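Local atomic coordinates of putative acetamidase/formamidase (PDB entry 5UBU), a protein that probably hydrolyses carbon-nitrogen bonds, other than peptide bonds, in linear amides, and holds sodium ions in this crystal structure. Residues L185-H190 / K318-A323; N193-D198 / L311-D316. All coordinates share one frame; numbering follows the deposited sequence.

Contact 1 of 2, residues L185-H190 / K318-A323; sequences LTPDNH and KYTVGA
Above the carboxylate plane of Asp-188 stands the ammonium group of Lys-318, NZ lying 2.9 Å from OD2 and 57° out of that plane. The bond therefore closes a salt bridge over a face of the acid. On the same group, OD1 turns its anti lone pair to the backbone N of Asn-189, so the two oxygens have separate partners and the local chain bond helps to fix the rotation of the carboxylate. The edge of the His-190 ring has Asp-188 CB in its plane.

Lys-318 reaches the acid with its chain fully extended beyond CG, passing Pro-187 on the way: Lys-318 CD is 3.4 Å from the carbonyl O of Pro-187, and Lys-318 CB is 4.0 Å from Pro-187 CG. The pyrrolidine ring meets the residue just before strand 319-326 with that same CG, which lies 3.2 Å from the backbone O of Lys-318. Its other close neighbour is OG1 of Thr-320, also 3.2 Å from CG; this hydroxyl is hydrogen-bonded to Ser-269 OG, and the proline packs beside it.

The example illustrates packing between sheets: the weakly bonded strand 187-188 of one mixed sheet lies against the start of strand 319-326, which belongs to the nine-stranded mixed sheet of this acetamidase/formamidase family member.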
loop_
_atom_site.group_PDB
_atom_site.type_symbol
_atom_site.label_atom_id
_atom_site.label_comp_id
_atom_site.label_asym_id
_atom_site.label_seq_id
_atom_site.Cartn_x
_atom_site.Cartn_y
_atom_site.Cartn_z
ATOM N N LEU B 185 -5.989 19.919 4.846
ATOM C CA LEU B 185 -4.968 19.278 4.028
ATOM C C LEU B 185 -5.428 17.901 3.540
ATOM O O LEU B 185 -4.832 17.343 2.621
ATOM C CB LEU B 185 -3.680 19.118 4.836
ATOM C CG LEU B 185 -2.409 18.767 4.049
ATOM C CD1 LEU B 185 -2.011 19.936 3.166
ATOM C CD2 LEU B 185 -1.262 18.416 4.976
ATOM N N THR B 186 -6.501 17.377 4.128
ATOM C CA THR B 186 -7.001 16.043 3.801
ATOM C C THR B 186 -8.270 15.952 2.914
ATOM O O THR B 186 -9.246 16.657 3.164
ATOM C CB THR B 186 -7.332 15.290 5.119
ATOM O OG1 THR B 186 -6.172 15.234 5.956
ATOM C CG2 THR B 186 -7.811 13.874 4.846
ATOM N N PRO B 187 -8.237 15.105 1.862
ATOM C CA PRO B 187 -9.418 14.841 1.048
ATOM C C PRO B 187 -10.081 13.577 1.587
ATOM O O PRO B 187 -9.389 12.701 2.124
ATOM C CB PRO B 187 -8.847 14.557 -0.327
ATOM C CG PRO B 187 -7.517 13.954 -0.054
ATOM C CD PRO B 187 -7.017 14.572 1.224
ATOM N N ASP B 188 -11.400 13.469 1.452
ATOM C CA ASP B 188 -12.104 12.291 1.962
ATOM C C ASP B 188 -13.454 12.193 1.228
ATOM O O ASP B 188 -13.577 12.683 0.102
ATOM C CB ASP B 188 -12.244 12.435 3.492
ATOM C CG ASP B 188 -12.361 11.111 4.211
ATOM O OD1 ASP B 188 -13.092 10.200 3.735
ATOM O OD2 ASP B 188 -11.726 11.010 5.286
ATOM N N ASN B 189 -14.456 11.567 1.842
ATOM C CA ASN B 189 -15.778 11.434 1.192
ATOM C C ASN B 189 -16.624 12.715 1.177
ATOM O O ASN B 189 -17.754 12.714 0.680
ATOM C CB ASN B 189 -16.574 10.254 1.789
ATOM C CG ASN B 189 -16.860 10.401 3.278
ATOM O OD1 ASN B 189 -16.941 11.497 3.822
ATOM N ND2 ASN B 189 -17.051 9.278 3.929
ATOM N N HIS B 190 -16.065 13.783 1.733
ATOM C CA HIS B 190 -16.725 15.085 1.800
ATOM C C HIS B 190 -16.115 16.065 0.797
ATOM O O HIS B 190 -16.557 17.212 0.698
ATOM C CB HIS B 190 -16.545 15.660 3.203
ATOM C CG HIS B 190 -15.151 16.133 3.486
ATOM N ND1 HIS B 190 -14.062 15.290 3.478
ATOM C CD2 HIS B 190 -14.672 17.355 3.816
ATOM C CE1 HIS B 190 -12.969 15.973 3.760
ATOM N NE2 HIS B 190 -13.311 17.230 3.974
ATOM N N LYS B 318 -4.196 11.675 2.334
ATOM C CA LYS B 318 -4.884 10.682 1.536
ATOM C C LYS B 318 -4.708 11.081 0.084
ATOM O O LYS B 318 -4.825 12.266 -0.271
ATOM C CB LYS B 318 -6.366 10.598 1.866
ATOM C CG LYS B 318 -6.654 9.982 3.210
ATOM C CD LYS B 318 -8.133 9.806 3.432
ATOM C CE LYS B 318 -8.365 9.086 4.747
ATOM N NZ LYS B 318 -9.808 8.841 5.012
ATOM N N TYR B 319 -4.419 10.099 -0.759
ATOM C CA TYR B 319 -4.240 10.358 -2.173
ATOM C C TYR B 319 -5.611 10.420 -2.816
ATOM O O TYR B 319 -6.560 9.874 -2.286
ATOM C CB TYR B 319 -3.382 9.281 -2.828
ATOM C CG TYR B 319 -2.106 8.961 -2.077
ATOM C CD1 TYR B 319 -1.280 9.977 -1.603
ATOM C CD2 TYR B 319 -1.689 7.648 -1.908
ATOM C CE1 TYR B 319 -0.107 9.693 -0.941
ATOM C CE2 TYR B 319 -0.515 7.358 -1.242
ATOM C CZ TYR B 319 0.275 8.384 -0.765
ATOM O OH TYR B 319 1.443 8.101 -0.111
ATOM N N THR B 320 -5.708 11.085 -3.956
ATOM C CA THR B 320 -6.974 11.236 -4.652
ATOM C C THR B 320 -6.853 10.837 -6.117
ATOM O O THR B 320 -5.924 11.238 -6.802
ATOM C CB THR B 320 -7.474 12.682 -4.540
ATOM O OG1 THR B 320 -7.598 13.035 -3.155
ATOM C CG2 THR B 320 -8.825 12.849 -5.232
ATOM N N VAL B 321 -7.828 10.053 -6.575
ATOM C CA VAL B 321 -7.877 9.521 -7.929
ATOM C C VAL B 321 -9.275 9.694 -8.508
ATOM O O VAL B 321 -10.265 9.484 -7.810
ATOM C CB VAL B 321 -7.560 8.009 -7.907
ATOM C CG1 VAL B 321 -7.679 7.404 -9.305
ATOM C CG2 VAL B 321 -6.173 7.755 -7.320
ATOM N N GLY B 322 -9.349 10.054 -9.785
ATOM C CA GLY B 322 -10.625 10.227 -10.472
ATOM C C GLY B 322 -10.792 9.173 -11.558
ATOM O O GLY B 322 -9.898 8.998 -12.377
ATOM N N ALA B 323 -11.914 8.455 -11.553
ATOM C CA ALA B 323 -12.212 7.443 -12.574
ATOM C C ALA B 323 -13.235 8.059 -13.524
ATOM O O ALA B 323 -14.324 8.417 -13.106
ATOM C CB ALA B 323 -12.764 6.180 -11.937
#

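Contact 2 of 2, residues N193-D198 / L311-D316. With NA (sodium ion), chain H.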
loop_
_atom_site.group_PDB
_atom_site.type_symbol
_atom_site.label_atom_id
_atom_site.label_comp_id
_atom_site.label_asym_id
_atom_site.label_seq_id
_atom_site.Cartn_x
_atom_site.Cartn_y
_atom_site.Cartn_z
ATOM N N ASN B 193 -9.106 18.445 0.227
ATOM C CA ASN B 193 -7.879 18.730 -0.518
ATOM C C ASN B 193 -7.608 17.616 -1.536
ATOM O O ASN B 193 -6.676 16.817 -1.391
ATOM C CB ASN B 193 -6.709 18.877 0.467
ATOM C CG ASN B 193 -5.453 19.421 -0.179
ATOM O OD1 ASN B 193 -5.513 20.103 -1.197
ATOM N ND2 ASN B 193 -4.309 19.152 0.435
HETATM N N MSE B 194 -8.432 17.588 -2.577
HETATM C CA MSE B 194 -8.340 16.572 -3.623
HETATM C C MSE B 194 -7.251 16.830 -4.630
HETATM O O MSE B 194 -6.666 15.891 -5.160
HETATM C CB MSE B 194 -9.669 16.518 -4.373
HETATM C CG MSE B 194 -10.816 16.097 -3.459
HETATM SE SE MSE B 194 -12.529 16.242 -4.408
HETATM C CE MSE B 194 -12.677 18.199 -4.550
ATOM N N ASP B 195 -6.984 18.099 -4.913
ATOM C CA ASP B 195 -5.968 18.483 -5.890
ATOM C C ASP B 195 -6.146 17.722 -7.217
ATOM O O ASP B 195 -5.232 17.069 -7.702
ATOM C CB ASP B 195 -4.559 18.277 -5.323
ATOM C CG ASP B 195 -4.255 19.161 -4.114
ATOM O OD1 ASP B 195 -4.878 20.235 -3.946
ATOM O OD2 ASP B 195 -3.351 18.786 -3.336
ATOM N N VAL B 196 -7.353 17.796 -7.770
ATOM C CA VAL B 196 -7.682 17.169 -9.046
ATOM C C VAL B 196 -7.724 18.310 -10.066
ATOM O O VAL B 196 -8.616 19.159 -9.992
ATOM C CB VAL B 196 -9.041 16.432 -8.988
ATOM C CG1 VAL B 196 -9.463 15.950 -10.373
ATOM C CG2 VAL B 196 -8.967 15.262 -8.022
ATOM N N PRO B 197 -6.768 18.337 -11.019
ATOM C CA PRO B 197 -6.668 19.405 -12.037
ATOM C C PRO B 197 -7.938 19.725 -12.812
ATOM O O PRO B 197 -8.091 20.850 -13.290
ATOM C CB PRO B 197 -5.621 18.869 -13.014
ATOM C CG PRO B 197 -4.794 17.941 -12.208
ATOM C CD PRO B 197 -5.701 17.332 -11.181
ATOM N N ASP B 198 -8.831 18.750 -12.932
ATOM C CA ASP B 198 -10.084 18.913 -13.686
ATOM C C ASP B 198 -11.146 19.793 -13.016
ATOM O O ASP B 198 -12.078 20.246 -13.680
ATOM C CB ASP B 198 -10.674 17.534 -13.959
ATOM C CG ASP B 198 -9.731 16.642 -14.723
ATOM O OD1 ASP B 198 -9.602 16.795 -15.949
ATOM O OD2 ASP B 198 -9.152 15.749 -14.096
ATOM N N LEU B 311 -4.776 10.807 -11.862
ATOM C CA LEU B 311 -4.131 10.830 -10.579
ATOM C C LEU B 311 -4.165 12.306 -10.150
ATOM O O LEU B 311 -3.574 13.166 -10.804
ATOM C CB LEU B 311 -2.700 10.311 -10.666
ATOM C CG LEU B 311 -1.881 10.409 -9.366
ATOM C CD1 LEU B 311 -2.583 9.652 -8.259
ATOM C CD2 LEU B 311 -0.468 9.900 -9.550
ATOM N N GLY B 312 -4.895 12.589 -9.078
ATOM C CA GLY B 312 -5.005 13.941 -8.547
ATOM C C GLY B 312 -3.760 14.272 -7.763
ATOM O O GLY B 312 -2.823 14.855 -8.304
ATOM N N ASN B 313 -3.744 13.889 -6.488
ATOM C CA ASN B 313 -2.589 14.150 -5.640
ATOM C C ASN B 313 -2.056 12.836 -5.132
ATOM O O ASN B 313 -2.784 11.857 -5.048
ATOM C CB ASN B 313 -2.979 15.063 -4.455
ATOM C CG ASN B 313 -3.563 14.305 -3.270
ATOM O OD1 ASN B 313 -2.838 13.629 -2.540
ATOM N ND2 ASN B 313 -4.852 14.500 -3.010
HETATM N N MSE B 314 -0.774 12.804 -4.818
HETATM C CA MSE B 314 -0.191 11.596 -4.253
HETATM C C MSE B 314 0.762 12.083 -3.182
HETATM O O MSE B 314 1.777 11.467 -2.911
HETATM C CB MSE B 314 0.253 10.660 -5.373
HETATM C CG MSE B 314 1.682 10.655 -5.884
HETATM SE SE MSE B 314 2.289 8.788 -5.863
HETATM C CE MSE B 314 3.814 9.071 -4.657
ATOM N N VAL B 315 0.376 13.178 -2.527
ATOM C CA VAL B 315 1.185 13.810 -1.489
ATOM C C VAL B 315 0.443 14.100 -0.174
ATOM O O VAL B 315 1.036 14.080 0.902
ATOM C CB VAL B 315 1.805 15.133 -2.018
ATOM C CG1 VAL B 315 2.644 14.864 -3.262
ATOM C CG2 VAL B 315 0.750 16.184 -2.343
ATOM N N ASP B 316 -0.855 14.356 -0.264
ATOM C CA ASP B 316 -1.661 14.697 0.907
ATOM C C ASP B 316 -1.917 13.470 1.804
ATOM O O ASP B 316 -1.677 12.342 1.372
ATOM C CB ASP B 316 -2.964 15.337 0.403
ATOM C CG ASP B 316 -2.709 16.606 -0.436
ATOM O OD1 ASP B 316 -1.845 17.438 -0.046
ATOM O OD2 ASP B 316 -3.395 16.788 -1.466
HETATM NA NA NA H . -3.829 21.197 -2.191
HETATM O O HOH W 1 -1.361 19.869 -1.399
#
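A sodium site backed by a classic beta bulge is the setting in which Asn-193 and Asp-195 meet Asn-313 and Asp-316. The bulge lies in the 311-316 segment, where Gly-312 and Asn-313 both face Thr-320, and the chain then bends through an Asx turn. OD1 of Asn-313 accepts from two backbone groups: N of Val-315, in the carbonyl plane and on a lone pair, and N of Asp-316, from above that plane.

With its oxygen occupied in this way, the amide of Asn-313 sends its nitrogen across the contact. ND2 donates to O of Met-194, a selenomethionine, at 3.1 Å and nearly straight (169°), the acceptor lying close to the amide plane but approached from above its own carbonyl plane. Beside this bond, Asn-313 CB packs on Asp-195 CB, and Val-196 CG2 comes to 4.2 Å from Gly-312 CA.

The metal is gripped from the 193-198 side. Asn-193 CG is anti to the backbone N (chi1 -169°), and OD1 reaches the sodium ion at 2.2 Å. Asp-195 binds with both oxygens, OD1 at 2.3 Å and the longer OD2 at 2.7 Å, while Asp-220 completes the protein ligands. Asp-316 belongs to the second shell, its carboxylate plane turned 58° from that of Asp-195, and its OD2 lies 2.7 Å from Asp-195 OD2. The amide nitrogen of Asn-193 is hydrogen-bonded to Leu-185 O, which helps to orient the side chain. One water joins the two shells: it lies 2.9 Å from the sodium ion and 2.8 Å from Asp-316 OD1, to which it probably donates.

The two contacts, whose centres are about 7 Å apart, each draw one side from neighbouring strands of one sheet, contact 1 from 319-326 and contact 2 from 308-313, yet their chemistry differs with burial. Contact 1 is partly buried and joins its sides through an ion pair and aliphatic packing; contact 2 is buried, and its polar groups bind a metal and hold an Asx turn. They also touch directly. Thr-320 O and Gly-312 N, 2.8 Å apart, probably form a hydrogen bond between the strands, and Pro-187 CG of contact 1 packs 3.3 Å from the backbone O of Asn-193 in contact 2.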